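Long-range contacts in HTH cro/C1-type domain-containing protein (Pseudomonas aeruginosa, PDB 4O8B), which probably activates transcription by binding promoter DNA through its helix-turn-helix domain, controlling motility and biofilm formation through the small RNA rsmZ: residues Met1-Leu6 and Tyr63-Asp69; Gln17-Gly21 and Ala31-Asn36; Ala9-Tyr15 and Val56-Pro60. One frame throughout, in Å; residues are numbered along the deposited sequence.

Interaction 1: residues Met1-Leu6 and Tyr63-Asp69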
loop_
_atom_site.group_PDB
_atom_site.type_symbol
_atom_site.label_atom_id
_atom_site.label_comp_id
_atom_site.label_asym_id
_atom_site.label_seq_id
_atom_site.Cartn_x
_atom_site.Cartn_y
_atom_site.Cartn_z
ATOM N N MET A 1 -7.017 6.981 2.976
ATOM C CA MET A 1 -7.248 5.525 2.770
ATOM C C MET A 1 -8.409 5.301 1.805
ATOM O O MET A 1 -9.443 5.969 1.901
ATOM C CB MET A 1 -7.560 4.852 4.110
ATOM C CG MET A 1 -7.661 3.334 4.039
ATOM S SD MET A 1 -8.191 2.617 5.601
ATOM C CE MET A 1 -6.734 2.888 6.617
ATOM N N LEU A 2 -8.230 4.371 0.878
ATOM C CA LEU A 2 -9.266 4.057 -0.098
ATOM C C LEU A 2 -10.467 3.394 0.575
ATOM O O LEU A 2 -10.331 2.330 1.194
ATOM C CB LEU A 2 -8.718 3.135 -1.189
ATOM C CG LEU A 2 -8.048 3.780 -2.404
ATOM C CD1 LEU A 2 -6.668 4.305 -2.052
ATOM C CD2 LEU A 2 -7.954 2.743 -3.511
ATOM N N GLY A 3 -11.634 4.018 0.453
ATOM C CA GLY A 3 -12.837 3.474 1.057
ATOM C C GLY A 3 -13.149 2.064 0.606
ATOM O O GLY A 3 -13.356 1.173 1.433
ATOM N N THR A 4 -13.189 1.853 -0.702
ATOM C CA THR A 4 -13.481 0.537 -1.261
ATOM C C THR A 4 -12.650 -0.553 -0.589
ATOM O O THR A 4 -13.180 -1.577 -0.169
ATOM C CB THR A 4 -13.207 0.498 -2.780
ATOM O OG1 THR A 4 -11.888 0.989 -3.039
ATOM C CG2 THR A 4 -14.223 1.344 -3.527
ATOM N N ARG A 5 -11.348 -0.317 -0.491
ATOM C CA ARG A 5 -10.436 -1.283 0.129
ATOM C C ARG A 5 -10.797 -1.502 1.593
ATOM O O ARG A 5 -10.747 -2.624 2.091
ATOM C CB ARG A 5 -8.997 -0.777 0.026
ATOM C CG ARG A 5 -8.555 -0.460 -1.399
ATOM C CD ARG A 5 -8.353 -1.724 -2.219
ATOM N NE ARG A 5 -8.113 -1.416 -3.629
ATOM C CZ ARG A 5 -8.976 -1.680 -4.610
ATOM N NH1 ARG A 5 -10.143 -2.250 -4.335
ATOM N NH2 ARG A 5 -8.679 -1.343 -5.857
ATOM N N LEU A 6 -11.162 -0.424 2.278
ATOM C CA LEU A 6 -11.538 -0.509 3.684
ATOM C C LEU A 6 -12.841 -1.288 3.831
ATOM O O LEU A 6 -12.987 -2.113 4.727
ATOM C CB LEU A 6 -11.698 0.895 4.274
ATOM C CG LEU A 6 -12.124 0.985 5.747
ATOM C CD1 LEU A 6 -11.003 0.484 6.651
ATOM C CD2 LEU A 6 -12.465 2.426 6.078
ATOM N N TYR A 63 -2.604 -2.675 1.225
ATOM C CA TYR A 63 -3.846 -3.009 0.547
ATOM C C TYR A 63 -4.843 -1.852 0.615
ATOM O O TYR A 63 -5.456 -1.484 -0.392
ATOM C CB TYR A 63 -4.477 -4.253 1.173
ATOM C CG TYR A 63 -5.842 -4.589 0.621
ATOM C CD1 TYR A 63 -5.995 -5.011 -0.699
ATOM C CD2 TYR A 63 -6.993 -4.423 1.398
ATOM C CE1 TYR A 63 -7.260 -5.303 -1.223
ATOM C CE2 TYR A 63 -8.258 -4.710 0.888
ATOM C CZ TYR A 63 -8.383 -5.129 -0.429
ATOM O OH TYR A 63 -9.626 -5.405 -0.943
ATOM N N LEU A 64 -5.000 -1.296 1.810
ATOM C CA LEU A 64 -5.929 -0.185 2.028
ATOM C C LEU A 64 -5.509 1.073 1.276
ATOM O O LEU A 64 -6.264 2.042 1.198
ATOM C CB LEU A 64 -6.027 0.106 3.524
ATOM C CG LEU A 64 -6.479 -1.087 4.379
ATOM C CD1 LEU A 64 -6.230 -0.801 5.850
ATOM C CD2 LEU A 64 -7.948 -1.370 4.123
ATOM N N TYR A 65 -4.306 1.044 0.710
ATOM C CA TYR A 65 -3.774 2.176 -0.051
ATOM C C TYR A 65 -3.372 1.737 -1.455
ATOM O O TYR A 65 -2.504 2.349 -2.079
ATOM C CB TYR A 65 -2.559 2.771 0.665
ATOM C CG TYR A 65 -2.895 3.626 1.865
ATOM C CD1 TYR A 65 -3.331 4.946 1.709
ATOM C CD2 TYR A 65 -2.791 3.114 3.161
ATOM C CE1 TYR A 65 -3.636 5.737 2.811
ATOM C CE2 TYR A 65 -3.101 3.903 4.273
ATOM C CZ TYR A 65 -3.527 5.207 4.089
ATOM O OH TYR A 65 -3.833 5.980 5.186
ATOM N N CYS A 66 -4.006 0.679 -1.948
ATOM C CA CYS A 66 -3.716 0.153 -3.281
ATOM C C CYS A 66 -4.852 0.438 -4.258
ATOM O O CYS A 66 -5.786 -0.349 -4.379
ATOM C CB CYS A 66 -3.466 -1.353 -3.201
ATOM S SG CYS A 66 -3.373 -2.162 -4.810
ATOM N N PRO A 67 -4.785 1.568 -4.970
ATOM C CA PRO A 67 -5.830 1.934 -5.935
ATOM C C PRO A 67 -5.927 0.986 -7.135
ATOM O O PRO A 67 -7.000 0.827 -7.714
ATOM C CB PRO A 67 -5.453 3.358 -6.338
ATOM C CG PRO A 67 -3.963 3.348 -6.221
ATOM C CD PRO A 67 -3.745 2.614 -4.917
ATOM N N GLU A 68 -4.809 0.368 -7.510
ATOM C CA GLU A 68 -4.804 -0.560 -8.630
ATOM C C GLU A 68 -5.488 -1.856 -8.230
ATOM O O GLU A 68 -4.954 -2.631 -7.442
ATOM C CB GLU A 68 -3.375 -0.856 -9.089
ATOM C CG GLU A 68 -2.676 0.281 -9.831
ATOM C CD GLU A 68 -2.068 1.304 -8.895
ATOM O OE1 GLU A 68 -1.540 0.898 -7.834
ATOM O OE2 GLU A 68 -2.079 2.510 -9.230
ATOM N N ASP A 69 -6.678 -2.095 -8.777
ATOM C CA ASP A 69 -7.444 -3.303 -8.451
ATOM C C ASP A 69 -6.659 -4.602 -8.603
ATOM O O ASP A 69 -6.727 -5.468 -7.731
ATOM C CB ASP A 69 -8.714 -3.364 -9.299
ATOM C CG ASP A 69 -9.671 -2.218 -9.016
ATOM O OD1 ASP A 69 -10.202 -2.143 -7.886
ATOM O OD2 ASP A 69 -9.879 -1.376 -9.920
HETATM O O HOH W 1 -6.168 8.214 5.057
#

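Interaction 2: residues Gln17-Gly21 and Ala31-Asn36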
loop_
_atom_site.group_PDB
_atom_site.type_symbol
_atom_site.label_atom_id
_atom_site.label_comp_id
_atom_site.label_asym_id
_atom_site.label_seq_id
_atom_site.Cartn_x
_atom_site.Cartn_y
_atom_site.Cartn_z
ATOM N N GLN A 17 -19.981 -2.277 10.339
ATOM C CA GLN A 17 -19.356 -0.968 10.497
ATOM C C GLN A 17 -19.151 -0.599 11.961
ATOM O O GLN A 17 -18.189 0.095 12.304
ATOM C CB GLN A 17 -20.189 0.123 9.811
ATOM C CG GLN A 17 -19.841 0.337 8.349
ATOM C CD GLN A 17 -20.553 1.538 7.760
ATOM O OE1 GLN A 17 -21.703 1.815 8.104
ATOM N NE2 GLN A 17 -19.888 2.240 6.849
ATOM N N LYS A 18 -20.053 -1.067 12.829
ATOM C CA LYS A 18 -19.951 -0.781 14.248
ATOM C C LYS A 18 -18.886 -1.655 14.903
ATOM O O LYS A 18 -18.105 -1.177 15.721
ATOM C CB LYS A 18 -21.303 -1.006 14.928
ATOM C CG LYS A 18 -21.292 -0.734 16.426
ATOM C CD LYS A 18 -22.669 -0.963 17.041
ATOM C CE LYS A 18 -22.613 -0.881 18.558
ATOM N NZ LYS A 18 -23.887 -1.335 19.188
ATOM N N GLN A 19 -18.864 -2.931 14.548
ATOM C CA GLN A 19 -17.890 -3.860 15.101
ATOM C C GLN A 19 -16.471 -3.389 14.811
ATOM O O GLN A 19 -15.644 -3.276 15.723
ATOM C CB GLN A 19 -18.096 -5.274 14.537
ATOM C CG GLN A 19 -19.139 -6.090 15.276
ATOM C CD GLN A 19 -19.504 -7.364 14.532
ATOM O OE1 GLN A 19 -19.691 -7.347 13.315
ATOM N NE2 GLN A 19 -19.640 -8.468 15.264
ATOM N N LEU A 20 -16.182 -3.120 13.544
ATOM C CA LEU A 20 -14.852 -2.650 13.159
ATOM C C LEU A 20 -14.551 -1.352 13.897
ATOM O O LEU A 20 -13.461 -1.155 14.414
ATOM C CB LEU A 20 -14.784 -2.431 11.647
ATOM C CG LEU A 20 -13.477 -1.856 11.071
ATOM C CD1 LEU A 20 -12.276 -2.504 11.746
ATOM C CD2 LEU A 20 -13.432 -2.091 9.569
ATOM N N GLY A 21 -15.555 -0.466 13.937
ATOM C CA GLY A 21 -15.395 0.802 14.605
ATOM C C GLY A 21 -15.001 0.660 16.067
ATOM O O GLY A 21 -14.102 1.359 16.544
ATOM N N ALA A 31 -19.593 4.756 16.577
ATOM C CA ALA A 31 -18.707 3.834 15.874
ATOM C C ALA A 31 -19.064 3.687 14.396
ATOM O O ALA A 31 -18.275 4.044 13.518
ATOM C CB ALA A 31 -18.734 2.473 16.553
ATOM N N SER A 32 -20.256 3.166 14.128
ATOM C CA SER A 32 -20.712 2.953 12.755
ATOM C C SER A 32 -20.716 4.241 11.936
ATOM O O SER A 32 -20.578 4.201 10.707
ATOM C CB SER A 32 -22.108 2.329 12.749
ATOM O OG SER A 32 -23.080 3.232 13.245
ATOM N N ALA A 33 -20.876 5.379 12.608
ATOM C CA ALA A 33 -20.886 6.668 11.922
ATOM C C ALA A 33 -19.464 7.023 11.498
ATOM O O ALA A 33 -19.206 7.330 10.328
ATOM C CB ALA A 33 -21.444 7.746 12.840
ATOM N N ARG A 34 -18.544 6.977 12.462
ATOM C CA ARG A 34 -17.137 7.286 12.209
ATOM C C ARG A 34 -16.602 6.445 11.051
ATOM O O ARG A 34 -15.912 6.958 10.165
ATOM C CB ARG A 34 -16.312 6.999 13.468
ATOM C CG ARG A 34 -16.762 7.756 14.720
ATOM C CD ARG A 34 -16.122 9.124 14.807
ATOM N NE ARG A 34 -14.659 9.036 14.739
ATOM C CZ ARG A 34 -13.887 8.526 15.690
ATOM N NH1 ARG A 34 -14.428 8.060 16.808
ATOM N NH2 ARG A 34 -12.573 8.477 15.523
ATOM N N MET A 35 -16.916 5.158 11.068
ATOM C CA MET A 35 -16.472 4.236 10.025
ATOM C C MET A 35 -17.001 4.607 8.646
ATOM O O MET A 35 -16.254 4.612 7.666
ATOM C CB MET A 35 -16.888 2.802 10.350
ATOM C CG MET A 35 -15.871 2.018 11.168
ATOM S SD MET A 35 -14.154 2.330 10.653
ATOM C CE MET A 35 -13.366 2.569 12.234
ATOM N N ASN A 36 -18.291 4.919 8.568
ATOM C CA ASN A 36 -18.890 5.277 7.291
ATOM C C ASN A 36 -18.161 6.457 6.669
ATOM O O ASN A 36 -17.951 6.499 5.458
ATOM C CB ASN A 36 -20.377 5.611 7.475
ATOM C CG ASN A 36 -21.174 5.389 6.204
ATOM O OD1 ASN A 36 -21.131 4.305 5.615
ATOM N ND2 ASN A 36 -21.915 6.410 5.778
#

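Interaction 3: residues Ala9-Tyr15 and Val56-Pro60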
loop_
_atom_site.group_PDB
_atom_site.type_symbol
_atom_site.label_atom_id
_atom_site.label_comp_id
_atom_site.label_asym_id
_atom_site.label_seq_id
_atom_site.Cartn_x
_atom_site.Cartn_y
_atom_site.Cartn_z
ATOM N N ALA A 9 -12.279 -4.915 2.864
ATOM C CA ALA A 9 -11.526 -5.595 3.907
ATOM C C ALA A 9 -12.399 -5.877 5.124
ATOM O O ALA A 9 -12.128 -6.813 5.882
ATOM C CB ALA A 9 -10.327 -4.751 4.307
ATOM N N ARG A 10 -13.442 -5.068 5.318
ATOM C CA ARG A 10 -14.347 -5.249 6.440
ATOM C C ARG A 10 -15.352 -6.348 6.146
ATOM O O ARG A 10 -15.806 -7.047 7.057
ATOM C CB ARG A 10 -15.070 -3.936 6.755
ATOM C CG ARG A 10 -16.232 -4.092 7.724
ATOM C CD ARG A 10 -16.752 -2.745 8.206
ATOM N NE ARG A 10 -17.482 -2.011 7.171
ATOM C CZ ARG A 10 -18.634 -2.418 6.635
ATOM N NH1 ARG A 10 -19.192 -3.559 7.026
ATOM N NH2 ARG A 10 -19.227 -1.678 5.708
ATOM N N ILE A 11 -15.706 -6.496 4.876
ATOM C CA ILE A 11 -16.654 -7.524 4.465
ATOM C C ILE A 11 -15.989 -8.894 4.495
ATOM O O ILE A 11 -16.592 -9.879 4.915
ATOM C CB ILE A 11 -17.192 -7.262 3.037
ATOM C CG1 ILE A 11 -18.066 -6.008 3.029
ATOM C CG2 ILE A 11 -17.983 -8.467 2.551
ATOM C CD1 ILE A 11 -18.597 -5.643 1.656
ATOM N N ARG A 12 -14.734 -8.948 4.045
ATOM C CA ARG A 12 -13.991 -10.203 4.025
ATOM C C ARG A 12 -13.773 -10.722 5.440
ATOM O O ARG A 12 -13.790 -11.928 5.675
ATOM C CB ARG A 12 -12.640 -10.005 3.333
ATOM C CG ARG A 12 -11.752 -11.252 3.347
ATOM C CD ARG A 12 -10.356 -10.961 2.823
ATOM N NE ARG A 12 -10.319 -10.775 1.367
ATOM C CZ ARG A 12 -10.422 -11.764 0.481
ATOM N NH1 ARG A 12 -10.568 -13.018 0.893
ATOM N NH2 ARG A 12 -10.373 -11.501 -0.813
ATOM N N ALA A 13 -13.571 -9.810 6.381
ATOM C CA ALA A 13 -13.347 -10.178 7.775
ATOM C C ALA A 13 -14.665 -10.470 8.492
ATOM O O ALA A 13 -14.675 -11.070 9.567
ATOM C CB ALA A 13 -12.602 -9.062 8.495
ATOM N N GLY A 14 -15.768 -10.043 7.892
ATOM C CA GLY A 14 -17.076 -10.279 8.481
ATOM C C GLY A 14 -17.402 -9.364 9.643
ATOM O O GLY A 14 -17.965 -9.804 10.650
ATOM N N TYR A 15 -17.052 -8.088 9.516
ATOM C CA TYR A 15 -17.330 -7.116 10.571
ATOM C C TYR A 15 -18.359 -6.086 10.125
ATOM O O TYR A 15 -18.376 -5.673 8.965
ATOM C CB TYR A 15 -16.046 -6.379 10.982
ATOM C CG TYR A 15 -15.042 -7.216 11.735
ATOM C CD1 TYR A 15 -15.422 -7.953 12.860
ATOM C CD2 TYR A 15 -13.703 -7.254 11.344
ATOM C CE1 TYR A 15 -14.488 -8.695 13.581
ATOM C CE2 TYR A 15 -12.765 -7.994 12.061
ATOM C CZ TYR A 15 -13.162 -8.710 13.171
ATOM O OH TYR A 15 -12.240 -9.438 13.880
ATOM N N VAL A 56 -6.476 -5.147 12.791
ATOM C CA VAL A 56 -7.786 -5.724 13.060
ATOM C C VAL A 56 -8.342 -6.449 11.843
ATOM O O VAL A 56 -8.724 -7.619 11.931
ATOM C CB VAL A 56 -8.795 -4.637 13.488
ATOM C CG1 VAL A 56 -10.165 -5.252 13.714
ATOM C CG2 VAL A 56 -8.305 -3.948 14.751
ATOM N N LEU A 57 -8.387 -5.757 10.708
ATOM C CA LEU A 57 -8.900 -6.342 9.470
ATOM C C LEU A 57 -8.048 -7.508 8.982
ATOM O O LEU A 57 -8.484 -8.282 8.130
ATOM C CB LEU A 57 -8.998 -5.275 8.377
ATOM C CG LEU A 57 -10.285 -4.448 8.333
ATOM C CD1 LEU A 57 -10.126 -3.320 7.324
ATOM C CD2 LEU A 57 -11.449 -5.345 7.959
ATOM N N GLN A 58 -6.837 -7.620 9.517
ATOM C CA GLN A 58 -5.932 -8.698 9.129
ATOM C C GLN A 58 -5.460 -8.584 7.685
ATOM O O GLN A 58 -5.253 -9.597 7.008
ATOM C CB GLN A 58 -6.603 -10.055 9.336
ATOM C CG GLN A 58 -6.612 -10.553 10.774
ATOM C CD GLN A 58 -5.252 -11.039 11.226
ATOM O OE1 GLN A 58 -4.322 -10.254 11.433
ATOM N NE2 GLN A 58 -5.123 -12.359 11.370
ATOM N N VAL A 59 -5.289 -7.353 7.209
ATOM C CA VAL A 59 -4.820 -7.120 5.847
ATOM C C VAL A 59 -3.663 -6.137 5.858
ATOM O O VAL A 59 -3.590 -5.255 6.721
ATOM C CB VAL A 59 -5.940 -6.557 4.939
ATOM C CG1 VAL A 59 -6.940 -7.648 4.614
ATOM C CG2 VAL A 59 -6.631 -5.390 5.638
ATOM N N PRO A 60 -2.726 -6.275 4.904
ATOM C CA PRO A 60 -1.575 -5.369 4.826
ATOM C C PRO A 60 -2.033 -3.925 4.661
ATOM O O PRO A 60 -2.933 -3.642 3.875
ATOM C CB PRO A 60 -0.823 -5.878 3.601
ATOM C CG PRO A 60 -1.137 -7.335 3.600
ATOM C CD PRO A 60 -2.615 -7.344 3.901
HETATM O O HOH W 2 -10.126 -8.532 6.158
#

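Interaction 1: residues Met1-Leu6 and Tyr63-Asp69
R5 reaches from the first helix of the Cro/C1-type helix-turn-helix domain, 3-13, across the loop that leads from Y63 to helix 69-79. Its CB starts 3.6 Å from Y63 O, and CG keeps beside the same carbonyl. A bend about CB-CG (chi2 -72°) swings CD over one face of the Y63 ring, a CH-pi contact with CD 4.1 Å from the centroid. Beyond it the guanidinium works edge-on. NE donates to C66 O at 2.7 Å, almost straight at 175°, while NH2 forms a salt bridge with D69 OD1, also 2.7 Å, coming from above the carboxylate plane. NH2 adds a weak bond to P67 O. One side chain thus spans the loop from Y63 to D69, the first residue of helix 69-79.

Nearer the N-terminus, L2 N donates to L64 O (3.1 Å), and M1 lies alongside L64, CG 3.7 Å from CB. L2 CD2 presses on P67. The Y65 ring stacks on Y65 of the second subunit, so this loop also belongs to the dimer interface. Y65 OH bonds S50 OG, and a water accepting from M1 N at 2.6 Å also bonds Y65 OH.

Interaction 2: residues Gln17-Gly21 and Ala31-Asn36
Q17 and M35 bring together helix 17-22 and helix 28-39, the two helices of the helix-turn-helix motif. In relatives of this Cro/C1 family the second of them is the recognition helix, and it probably plays that part here. The short segments cross at 91°, with their axes 7.4 Å apart at closest approach.

Q17 works at both ends. The chain, extended beyond CG, carries the amide out to N36, where NE2 donates to N36 OD1 at 2.7 Å and 176°, on a lone pair in the carbonyl plane; the two amides stand nearly perpendicular to each other. E39, a turn further along the same helix, takes a second bond from NE2, which fixes the flip of the Q17 amide. The backbone carbonyl of Q17, meanwhile, meets M35: O lies 3.2 Å from CG while also accepting from G21 N.

M35 bends at CB-CG (chi2 -40°) and continues along helix 17-22, where SD comes 4.3 Å from L20 CG. L20 and M35 both go on to touch L53 of helix 47-57, joining the motif to the rest of the domain. At the other end of the crossing, S32 CB sits 4.1 Å from K18 CB, and A31 CB faces K18 O at 3.8 Å. G21 presents bare backbone to its partner helix, and the M35 methyl CE lies 3.6 Å from G21 CA.

Interaction 3: residues Ala9-Tyr15 and Val56-Pro60
L57 sets its CD1 methyl against A9 CB, where the last turns of helix 3-13 meet the end of helix 47-57 in the Cro/C1-type domain. This is the tight side. The two carbons, A9 CB and L57 CD1, are 3.3 Å apart, closer than carbons usually pack, and V59 CG2 lies 4.0 Å from A9 CB. L57 CD2 reaches toward A13 CB at 3.9 Å, but it also sits too near A9 O in the model, so the exact placing of that branch is doubtful. The water modelled between A9 O and L57 O, donating to both, shares some of that doubt. Both helices stop here in Schellman motifs, with G14 and Q58 as the C-prime residues of positive phi.

Past the first of these turns the contact slackens. V56 O lies at the edge of the Y15 ring, 4.1 Å from Y15 CE2; V56 CG1, also 4.1 Å from CE2, stands well out of the ring plane. A13 O lies over the centre of one face of the ring. On this flank R10 leads its guanidinium to the chain leaving the helix: a bend at chi3 (72°) carries NH1 to Y15 O, 3.0 Å away at 160° and in the guanidinium plane, while NE is salt-bridged to E39.

No direct hydrogen bond crosses between the two segments. Their fit therefore rests on methyl packing, possibly with one water linking A9 O, in the last turns of helix 3-13, with L57 O at the end of helix 47-57; the direct polar bonds of R10 go instead to Y15 O in the turn after helix 3-13 and to E39 of helix 28-39.

How the interactions relate
Helix 3-13 serves interactions 1 and 3, whose centres lie 12 Å apart; they merge where A9 packs on Y63 and L64, and L6 on L57. Both sit near the centre of the chain, yet they differ: interaction 3 is mainly aliphatic, whereas interaction 1 adds charged and carbonyl bonds. Interaction 1 meets the second subunit over several residues, the segments of interaction 3 at P60. Interaction 2 lies further out, about 16 Å from the chain centre, and no other protein chain of the assembly touches its segments. It still joins interaction 3 through L20, which packs on R10 and V56. E39 connects these two as well, bonding Q17 in one and R10 in the other.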